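Long-range contacts in anti-sigma-I factor RsgI3 (Clostridium thermocellum, PDB 6QE7), which probably restrains the sigma factor SigI3 until its extracellular tandem PA14 domains, the part in this structure, bind pectin-like plant polysaccharides: residues 44-50 and 111-116; 69-73 and 84-88; 13-17 and 250-254. All blocks are in the same frame, centred on the assembly; numbering follows the deposited sequence.

Interaction 1. Residues 44-50 and 111-116; sequences DTYSVRW and YYQHVR. With CA (calcium ion), chain E; CA (calcium ion), chain D.
Tyr46 and Gln113 form a hydrogen-bonded antiparallel pair, as do Val48 and Tyr111, with Ser47 and Tyr112 as the non-hydrogen-bonded pair between them. Gln113 N to Tyr46 O and Tyr111 N to Val48 O are both 2.9 Å. Thr45 and Tyr46 face Gln113, a G1 beta bulge, at which Thr45 N donates to His114 O at 2.9 Å.

Apolar contacts lie alongside this ladder. With CG between backbone N and carbonyl carbon (chi1 55°), Tyr46 lays its ring over Gln113, whose CB stands 3.8 Å from the ring centroid in a CH-pi contact. Tyr111 turns its ring edge to Val48 CG2, and its CB touches Trp50 CZ3 at 3.7 Å.

Metal and water chemistry gathers where the strands pass into loops. Glutamine suits its place because its methylenes pad Tyr46 while the bend at chi2 (75°) carries OE1 to a calcium ion at 2.3 Å, beside Val115 O; NE2 holds Arg116 O. A second calcium ion takes Asp44 O with Thr45 O and OG1. One water bridges Asp44 OD2 to Arg116 N.

Within the first PA14 domain, strand 46-51 runs between strands 6-11 and 105-113, and the latter also pairs with strand 72-76.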
loop_
_atom_site.group_PDB
_atom_site.type_symbol
_atom_site.label_atom_id
_atom_site.label_comp_id
_atom_site.label_asym_id
_atom_site.label_seq_id
_atom_site.Cartn_x
_atom_site.Cartn_y
_atom_site.Cartn_z
ATOM N N ASP A 44 -0.954 -14.882 1.513
ATOM C CA ASP A 44 0.073 -14.248 0.663
ATOM C C ASP A 44 -0.016 -12.704 0.709
ATOM O O ASP A 44 -1.060 -12.128 1.090
ATOM C CB ASP A 44 0.069 -14.797 -0.774
ATOM C CG ASP A 44 0.453 -16.259 -0.927
ATOM O OD1 ASP A 44 1.074 -16.753 -0.006
ATOM O OD2 ASP A 44 0.108 -16.910 -1.998
ATOM N N THR A 45 1.119 -12.084 0.324
ATOM C CA THR A 45 1.334 -10.624 0.183
ATOM C C THR A 45 0.727 -9.898 1.382
ATOM O O THR A 45 -0.257 -9.193 1.199
ATOM C CB THR A 45 0.720 -10.132 -1.137
ATOM O OG1 THR A 45 -0.632 -10.559 -1.100
ATOM C CG2 THR A 45 1.359 -10.698 -2.378
ATOM N N TYR A 46 1.326 -10.025 2.570
ATOM C CA TYR A 46 0.888 -9.282 3.737
ATOM C C TYR A 46 2.126 -8.699 4.402
ATOM O O TYR A 46 3.267 -9.102 4.015
ATOM C CB TYR A 46 -0.027 -10.096 4.662
ATOM C CG TYR A 46 0.481 -11.420 5.173
ATOM C CD1 TYR A 46 1.232 -11.489 6.317
ATOM C CD2 TYR A 46 0.085 -12.636 4.598
ATOM C CE1 TYR A 46 1.661 -12.699 6.852
ATOM C CE2 TYR A 46 0.394 -13.852 5.191
ATOM C CZ TYR A 46 1.240 -13.891 6.284
ATOM O OH TYR A 46 1.630 -15.079 6.865
ATOM N N SER A 47 1.873 -7.723 5.279
ATOM C CA SER A 47 2.934 -6.993 5.996
ATOM C C SER A 47 2.456 -6.611 7.383
ATOM O O SER A 47 1.250 -6.476 7.587
ATOM C CB SER A 47 3.488 -5.814 5.219
ATOM O OG SER A 47 2.489 -4.868 4.823
ATOM N N VAL A 48 3.454 -6.466 8.262
ATOM C CA VAL A 48 3.303 -6.244 9.700
ATOM C C VAL A 48 4.381 -5.240 10.053
ATOM O O VAL A 48 5.545 -5.455 9.698
ATOM C CB VAL A 48 3.434 -7.551 10.541
ATOM C CG1 VAL A 48 2.985 -7.264 11.930
ATOM C CG2 VAL A 48 2.619 -8.727 9.987
ATOM N N ARG A 49 3.959 -4.261 10.828
ATOM C CA ARG A 49 4.839 -3.308 11.484
ATOM C C ARG A 49 4.633 -3.381 12.994
ATOM O O ARG A 49 3.562 -3.070 13.447
ATOM C CB ARG A 49 4.537 -1.877 11.056
ATOM C CG ARG A 49 5.669 -0.954 11.506
ATOM C CD ARG A 49 5.346 0.447 11.156
ATOM N NE ARG A 49 5.632 0.636 9.767
ATOM C CZ ARG A 49 4.787 1.081 8.832
ATOM N NH1 ARG A 49 3.521 1.290 9.110
ATOM N NH2 ARG A 49 5.248 1.316 7.606
ATOM N N TRP A 50 5.701 -3.687 13.712
ATOM C CA TRP A 50 5.731 -3.703 15.186
ATOM C C TRP A 50 6.485 -2.469 15.653
ATOM O O TRP A 50 7.572 -2.240 15.129
ATOM C CB TRP A 50 6.418 -4.956 15.663
ATOM C CG TRP A 50 5.660 -6.217 15.414
ATOM C CD1 TRP A 50 4.591 -6.655 16.140
ATOM C CD2 TRP A 50 5.995 -7.277 14.513
ATOM N NE1 TRP A 50 4.195 -7.874 15.705
ATOM C CE2 TRP A 50 4.996 -8.281 14.674
ATOM C CE3 TRP A 50 6.961 -7.480 13.523
ATOM C CZ2 TRP A 50 4.984 -9.478 13.927
ATOM C CZ3 TRP A 50 6.929 -8.652 12.756
ATOM C CH2 TRP A 50 5.931 -9.622 12.932
ATOM N N TYR A 111 8.071 -6.192 8.457
ATOM C CA TYR A 111 8.119 -7.583 8.006
ATOM C C TYR A 111 7.207 -7.690 6.801
ATOM O O TYR A 111 6.134 -7.039 6.850
ATOM C CB TYR A 111 7.644 -8.476 9.176
ATOM C CG TYR A 111 7.192 -9.813 8.671
ATOM C CD1 TYR A 111 8.108 -10.787 8.337
ATOM C CD2 TYR A 111 5.867 -10.032 8.374
ATOM C CE1 TYR A 111 7.732 -11.979 7.762
ATOM C CE2 TYR A 111 5.470 -11.220 7.810
ATOM C CZ TYR A 111 6.397 -12.181 7.493
ATOM O OH TYR A 111 5.977 -13.342 6.956
ATOM N N TYR A 112 7.488 -8.590 5.850
ATOM C CA TYR A 112 6.440 -8.954 4.888
ATOM C C TYR A 112 6.648 -10.411 4.474
ATOM O O TYR A 112 7.716 -11.006 4.631
ATOM C CB TYR A 112 6.464 -8.020 3.683
ATOM C CG TYR A 112 7.508 -8.375 2.652
ATOM C CD1 TYR A 112 8.816 -7.944 2.758
ATOM C CD2 TYR A 112 7.176 -9.115 1.523
ATOM C CE1 TYR A 112 9.776 -8.256 1.789
ATOM C CE2 TYR A 112 8.103 -9.393 0.520
ATOM C CZ TYR A 112 9.417 -8.954 0.638
ATOM O OH TYR A 112 10.326 -9.332 -0.298
ATOM N N GLN A 113 5.538 -10.980 4.089
ATOM C CA GLN A 113 5.341 -12.269 3.403
ATOM C C GLN A 113 4.982 -12.021 1.939
ATOM O O GLN A 113 4.053 -11.180 1.618
ATOM C CB GLN A 113 4.215 -13.037 4.125
ATOM C CG GLN A 113 3.455 -13.992 3.195
ATOM C CD GLN A 113 4.178 -15.254 2.838
ATOM O OE1 GLN A 113 5.394 -15.286 2.664
ATOM N NE2 GLN A 113 3.432 -16.367 2.855
ATOM N N HIS A 114 5.667 -12.754 1.082
ATOM C CA HIS A 114 5.332 -12.810 -0.353
ATOM C C HIS A 114 4.430 -14.030 -0.573
ATOM O O HIS A 114 3.210 -13.837 -0.585
ATOM C CB HIS A 114 6.583 -12.736 -1.257
ATOM C CG HIS A 114 6.234 -12.681 -2.711
ATOM N ND1 HIS A 114 6.914 -13.414 -3.633
ATOM C CD2 HIS A 114 5.198 -12.079 -3.380
ATOM C CE1 HIS A 114 6.351 -13.267 -4.833
ATOM N NE2 HIS A 114 5.283 -12.435 -4.700
ATOM N N VAL A 115 5.015 -15.223 -0.687
ATOM C CA VAL A 115 4.276 -16.480 -0.963
ATOM C C VAL A 115 4.824 -17.648 -0.135
ATOM O O VAL A 115 5.759 -17.494 0.663
ATOM C CB VAL A 115 4.321 -16.789 -2.472
ATOM C CG1 VAL A 115 3.597 -15.720 -3.336
ATOM C CG2 VAL A 115 5.729 -17.041 -2.970
ATOM N N ARG A 116 4.192 -18.808 -0.282
ATOM C CA ARG A 116 4.683 -20.002 0.440
ATOM C C ARG A 116 4.714 -19.704 1.933
ATOM O O ARG A 116 3.643 -19.337 2.517
ATOM C CB ARG A 116 6.013 -20.391 -0.166
ATOM C CG ARG A 116 5.813 -20.557 -1.666
ATOM C CD ARG A 116 6.882 -21.416 -2.271
ATOM N NE ARG A 116 6.692 -21.437 -3.722
ATOM C CZ ARG A 116 6.876 -22.499 -4.495
ATOM N NH1 ARG A 116 7.247 -23.648 -3.963
ATOM N NH2 ARG A 116 6.746 -22.392 -5.803
HETATM CA CA CA E . -2.411 -10.027 0.413
HETATM CA CA CA D . 7.232 -16.474 2.117
HETATM O O HOH W 1 1.280 -18.564 1.668
HETATM O O HOH W 2 0.520 -16.771 3.360
HETATM O O HOH W 3 1.660 -19.011 -1.909
HETATM O O HOH W 4 8.587 -16.540 -0.270
HETATM O O HOH W 5 9.050 -18.328 1.230
HETATM O O HOH W 6 -4.866 -9.785 0.268
HETATM O O HOH W 7 -3.037 -10.812 2.650
HETATM O O HOH W 8 -3.250 -12.112 -0.555
#

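Interaction 2. Residues 69-73 and 84-88; sequences DDGVR and KWKSQ. With CA (calcium ion), chain D.
Val72 and Lys84 are joined by two backbone hydrogen bonds, Val72 N to Lys84 O and Lys84 N to Val72 O, both 3.0 Å. Packing is tight from here toward the metal. Gly71, having no side chain, lets Lys84 O come within 3.2 Å of its CA and the Trp85 ring lie near its carbonyl carbon. Asp70 OD2 accepts Gln88 N at 3.1 Å on its anti side, while Gln88 NE2 makes only a weak bond to Asp70 O; Gln88 OE1 is held by His93.

Strands 72-76 and 79-84 make this a hairpin of the first PA14 domain. Asp70 and Gly71 form a classic beta bulge opposite Tyr112, and the peptide between Asp69 and Asp70 is cis, as in the calcium-binding Asp-Asp pair of yeast PA14 adhesins. The cis peptide probably brings both OD1 atoms to one calcium ion, Asp69 OD1 at 2.3 Å and Asp70 OD1 at 2.4 Å; Asp70 OD1 also accepts a hydrogen bond from His114 N.

Close packing continues at a partly exposed edge, where an extended chain (chi2 -166°) carries the Arg73 guanidinium flat onto Trp85, planes 17° apart, in an off-centre cation-pi stack with NH1 3.5 Å from Trp85 CG; a salt bridge from NE to Asp83 steadies it. The loose side belongs to exposed Lys86, which points away, and to the end of Lys84, as suits long charged chains.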
loop_
_atom_site.group_PDB
_atom_site.type_symbol
_atom_site.label_atom_id
_atom_site.label_comp_id
_atom_site.label_asym_id
_atom_site.label_seq_id
_atom_site.Cartn_x
_atom_site.Cartn_y
_atom_site.Cartn_z
ATOM N N ASP A 69 10.690 -15.048 7.127
ATOM C CA ASP A 69 10.315 -15.326 5.737
ATOM C C ASP A 69 9.033 -14.535 5.508
ATOM O O ASP A 69 8.052 -14.897 6.169
ATOM C CB ASP A 69 10.180 -16.837 5.542
ATOM C CG ASP A 69 9.612 -17.183 4.183
ATOM O OD1 ASP A 69 9.041 -16.251 3.503
ATOM O OD2 ASP A 69 9.774 -18.336 3.799
ATOM N N ASP A 70 9.033 -13.444 4.657
ATOM C CA ASP A 70 10.171 -13.043 3.837
ATOM C C ASP A 70 11.024 -11.971 4.500
ATOM O O ASP A 70 11.831 -12.298 5.366
ATOM C CB ASP A 70 9.730 -12.604 2.451
ATOM C CG ASP A 70 9.130 -13.790 1.709
ATOM O OD1 ASP A 70 7.940 -14.162 2.054
ATOM O OD2 ASP A 70 9.781 -14.289 0.773
ATOM N N GLY A 71 10.852 -10.722 4.131
ATOM C CA GLY A 71 11.898 -9.721 4.379
ATOM C C GLY A 71 11.655 -8.967 5.657
ATOM O O GLY A 71 10.613 -9.128 6.338
ATOM N N VAL A 72 12.650 -8.194 6.031
ATOM C CA VAL A 72 12.581 -7.493 7.338
ATOM C C VAL A 72 13.350 -6.194 7.252
ATOM O O VAL A 72 14.380 -6.153 6.621
ATOM C CB VAL A 72 13.110 -8.433 8.424
ATOM C CG1 VAL A 72 14.530 -8.858 8.091
ATOM C CG2 VAL A 72 13.007 -7.849 9.863
ATOM N N ARG A 73 12.995 -5.269 8.096
ATOM C CA ARG A 73 13.870 -4.156 8.456
ATOM C C ARG A 73 13.760 -3.930 9.956
ATOM O O ARG A 73 12.609 -3.943 10.472
ATOM C CB ARG A 73 13.432 -2.890 7.699
ATOM C CG ARG A 73 13.651 -2.903 6.197
ATOM C CD ARG A 73 13.496 -1.465 5.679
ATOM N NE ARG A 73 14.115 -1.459 4.364
ATOM C CZ ARG A 73 13.466 -1.515 3.221
ATOM N NH1 ARG A 73 12.117 -1.484 3.145
ATOM N NH2 ARG A 73 14.226 -1.476 2.152
ATOM N N LYS A 84 16.941 -6.128 5.080
ATOM C CA LYS A 84 16.918 -7.324 4.218
ATOM C C LYS A 84 15.521 -7.477 3.636
ATOM O O LYS A 84 14.839 -8.497 3.970
ATOM C CB LYS A 84 17.320 -8.539 5.034
ATOM C CG LYS A 84 18.769 -8.537 5.455
ATOM C CD LYS A 84 19.734 -8.472 4.322
ATOM C CE LYS A 84 21.134 -8.462 4.905
ATOM N NZ LYS A 84 22.087 -8.913 3.897
ATOM N N TRP A 85 15.077 -6.449 2.933
ATOM C CA TRP A 85 13.696 -6.410 2.415
ATOM C C TRP A 85 13.619 -7.162 1.096
ATOM O O TRP A 85 13.836 -6.567 0.046
ATOM C CB TRP A 85 13.302 -4.957 2.195
ATOM C CG TRP A 85 11.818 -4.794 2.146
ATOM C CD1 TRP A 85 11.080 -4.365 1.087
ATOM C CD2 TRP A 85 10.899 -4.911 3.242
ATOM N NE1 TRP A 85 9.753 -4.290 1.439
ATOM C CE2 TRP A 85 9.615 -4.515 2.764
ATOM C CE3 TRP A 85 10.998 -5.364 4.544
ATOM C CZ2 TRP A 85 8.459 -4.683 3.495
ATOM C CZ3 TRP A 85 9.846 -5.484 5.308
ATOM C CH2 TRP A 85 8.588 -5.117 4.791
ATOM N N LYS A 86 13.417 -8.469 1.152
ATOM C CA LYS A 86 13.551 -9.365 -0.018
ATOM C C LYS A 86 12.837 -10.668 0.297
ATOM O O LYS A 86 12.532 -10.936 1.487
ATOM C CB LYS A 86 15.011 -9.656 -0.383
ATOM C CG LYS A 86 15.761 -10.473 0.662
ATOM C CD LYS A 86 17.223 -10.569 0.418
ATOM C CE LYS A 86 17.923 -11.506 1.384
ATOM N NZ LYS A 86 19.315 -11.687 0.922
ATOM N N SER A 87 12.640 -11.404 -0.776
ATOM C CA SER A 87 12.143 -12.773 -0.850
ATOM C C SER A 87 13.238 -13.653 -0.226
ATOM O O SER A 87 14.429 -13.613 -0.656
ATOM C CB SER A 87 11.817 -13.107 -2.275
ATOM O OG SER A 87 11.419 -14.435 -2.396
ATOM N N GLN A 88 12.881 -14.367 0.834
ATOM C CA GLN A 88 13.823 -15.303 1.453
ATOM C C GLN A 88 13.039 -16.332 2.258
ATOM O O GLN A 88 12.179 -15.951 3.009
ATOM C CB GLN A 88 14.817 -14.602 2.390
ATOM C CG GLN A 88 14.166 -13.668 3.398
ATOM C CD GLN A 88 15.174 -13.059 4.347
ATOM O OE1 GLN A 88 16.275 -12.696 3.982
ATOM N NE2 GLN A 88 14.808 -12.950 5.621
HETATM CA CA CA D . 7.232 -16.474 2.117
HETATM O O HOH W 5 9.050 -18.328 1.230
HETATM O O HOH W 4 8.587 -16.540 -0.270
#

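Interaction 3. Residues 13-17 and 250-254; sequences NMDFS and AGRQY
The Gln253 side-chain amide carries Ser17 CB over one face, 3.2 Å above CD, and the Asn13 amide stands steeply to it, the two planes 67° apart. In the plane of the Asn13 amide, ND2 donates to Ser17 OG at 2.9 Å; ND2 also binds Asp203. Within residues 250-254 the Arg252 guanidinium has Tyr254 CE2 over the centre of one face, consistent with the arginine staying along its own chain, where NH2 reaches Gln253 O within the guanidinium plane.

This is the junction between the tandem PA14 domains: the loop after strand 6-11 of the first meets the loop between strands 240-248 and 254-263 of the second. Asn13 follows Asn12, a calcium ligand, so the junction lies beside that metal site.

Two nearly straight hydrogen bonds cross it. Met14 N donates a hydrogen bond to Gly251 O at 2.9 Å, almost in line with the carbonyl. Gln253 N meets Asp15 OD2 at 3.0 Å on the syn side, though 32° out of the carboxylate plane. Aspartate suits this position because its short side chain uses both oxygens, OD1 accepting Ser17 OG at 2.7 Å and thereby fixing the rotation of the carboxylate. Gly251 suits the positive phi (95°) of the loop. Met14 runs out extended beyond CG, placing CE 3.7 Å from Ala250 O.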
loop_
_atom_site.group_PDB
_atom_site.type_symbol
_atom_site.label_atom_id
_atom_site.label_comp_id
_atom_site.label_asym_id
_atom_site.label_seq_id
_atom_site.Cartn_x
_atom_site.Cartn_y
_atom_site.Cartn_z
ATOM N N ASN A 13 -1.787 -6.086 2.141
ATOM C CA ASN A 13 -0.752 -5.941 1.080
ATOM C C ASN A 13 0.641 -6.037 1.752
ATOM O O ASN A 13 0.735 -5.880 3.008
ATOM C CB ASN A 13 -0.958 -4.615 0.336
ATOM C CG ASN A 13 -1.970 -4.702 -0.796
ATOM O OD1 ASN A 13 -2.320 -5.791 -1.249
ATOM N ND2 ASN A 13 -2.341 -3.559 -1.363
ATOM N N MET A 14 1.705 -6.164 0.960
ATOM C CA MET A 14 3.087 -6.386 1.458
ATOM C C MET A 14 3.836 -5.069 1.561
ATOM O O MET A 14 4.986 -5.063 1.987
ATOM C CB MET A 14 3.800 -7.425 0.591
ATOM C CG MET A 14 4.309 -7.003 -0.771
ATOM S SD MET A 14 4.620 -8.766 -1.388
ATOM C CE MET A 14 4.784 -8.431 -3.159
ATOM N N ASP A 15 3.157 -3.949 1.278
ATOM C CA ASP A 15 3.794 -2.615 1.372
ATOM C C ASP A 15 3.027 -1.708 2.308
ATOM O O ASP A 15 2.961 -0.495 1.998
ATOM C CB ASP A 15 3.779 -1.915 0.014
ATOM C CG ASP A 15 2.356 -1.707 -0.539
ATOM O OD1 ASP A 15 1.358 -2.292 0.021
ATOM O OD2 ASP A 15 2.263 -0.954 -1.513
ATOM N N PHE A 16 2.435 -2.221 3.379
ATOM C CA PHE A 16 1.834 -1.389 4.445
ATOM C C PHE A 16 0.703 -0.581 3.827
ATOM O O PHE A 16 0.520 0.555 4.219
ATOM C CB PHE A 16 2.850 -0.452 5.123
ATOM C CG PHE A 16 4.030 -1.252 5.636
ATOM C CD1 PHE A 16 3.870 -2.082 6.716
ATOM C CD2 PHE A 16 5.231 -1.260 4.955
ATOM C CE1 PHE A 16 4.924 -2.852 7.173
ATOM C CE2 PHE A 16 6.284 -2.050 5.383
ATOM C CZ PHE A 16 6.110 -2.857 6.486
ATOM N N SER A 17 -0.035 -1.176 2.907
ATOM C CA SER A 17 -1.363 -0.700 2.453
ATOM C C SER A 17 -2.363 -1.822 2.699
ATOM O O SER A 17 -1.943 -3.034 2.975
ATOM C CB SER A 17 -1.368 -0.249 0.997
ATOM O OG SER A 17 -1.128 -1.376 0.140
ATOM N N ALA A 250 1.135 -8.197 -7.978
ATOM C CA ALA A 250 0.058 -8.299 -6.968
ATOM C C ALA A 250 0.645 -7.978 -5.602
ATOM O O ALA A 250 1.830 -8.248 -5.349
ATOM C CB ALA A 250 -0.537 -9.674 -6.996
ATOM N N GLY A 251 -0.179 -7.455 -4.743
ATOM C CA GLY A 251 0.128 -7.338 -3.324
ATOM C C GLY A 251 0.706 -5.992 -2.980
ATOM O O GLY A 251 1.213 -5.894 -1.885
ATOM N N ARG A 252 0.778 -5.031 -3.905
ATOM C CA ARG A 252 1.285 -3.677 -3.583
ATOM C C ARG A 252 0.507 -2.618 -4.381
ATOM O O ARG A 252 -0.001 -2.968 -5.363
ATOM C CB ARG A 252 2.795 -3.562 -3.830
ATOM C CG ARG A 252 3.274 -4.021 -5.200
ATOM C CD ARG A 252 4.555 -3.329 -5.618
ATOM N NE ARG A 252 4.385 -1.868 -5.777
ATOM C CZ ARG A 252 5.349 -0.993 -6.135
ATOM N NH1 ARG A 252 6.596 -1.381 -6.395
ATOM N NH2 ARG A 252 5.061 0.295 -6.209
ATOM N N GLN A 253 0.520 -1.363 -3.927
ATOM C CA GLN A 253 -0.164 -0.195 -4.488
ATOM C C GLN A 253 0.794 0.454 -5.466
ATOM O O GLN A 253 2.024 0.430 -5.211
ATOM C CB GLN A 253 -0.526 0.788 -3.376
ATOM C CG GLN A 253 -1.699 0.372 -2.511
ATOM C CD GLN A 253 -2.003 1.531 -1.610
ATOM O OE1 GLN A 253 -1.135 2.374 -1.235
ATOM N NE2 GLN A 253 -3.271 1.633 -1.341
ATOM N N TYR A 254 0.226 0.974 -6.540
ATOM C CA TYR A 254 0.931 1.788 -7.535
ATOM C C TYR A 254 0.153 3.087 -7.656
ATOM O O TYR A 254 -1.094 3.153 -7.424
ATOM C CB TYR A 254 1.022 1.102 -8.887
ATOM C CG TYR A 254 1.791 -0.157 -8.923
ATOM C CD1 TYR A 254 1.229 -1.375 -8.601
ATOM C CD2 TYR A 254 3.143 -0.115 -9.221
ATOM C CE1 TYR A 254 1.986 -2.537 -8.673
ATOM C CE2 TYR A 254 3.913 -1.254 -9.242
ATOM C CZ TYR A 254 3.340 -2.467 -8.925
ATOM O OH TYR A 254 4.108 -3.591 -8.952
HETATM O O HOH W 9 4.007 -0.062 -2.958
#

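Interactions 1 and 2 share a sheet of the first PA14 domain and one calcium ion, to which they contribute ligands from separate strand ends and the loops that follow them; Ala117 O completes the protein set. Tyr112 O accepts the Asp70 backbone N, joining them directly. Interaction 1 has the most buried residues and relies on strand pairing and aromatic packing, whereas interaction 2 reaches solvent with charged chains and a cation-pi stack. Interaction 3, partly buried between the domains near the chain centre, involves no strand pairing: loops meet through a few directed polar bonds. Ser47 OG to Asn13 O ties it to interaction 1, and Phe16 against Trp85 to interaction 2.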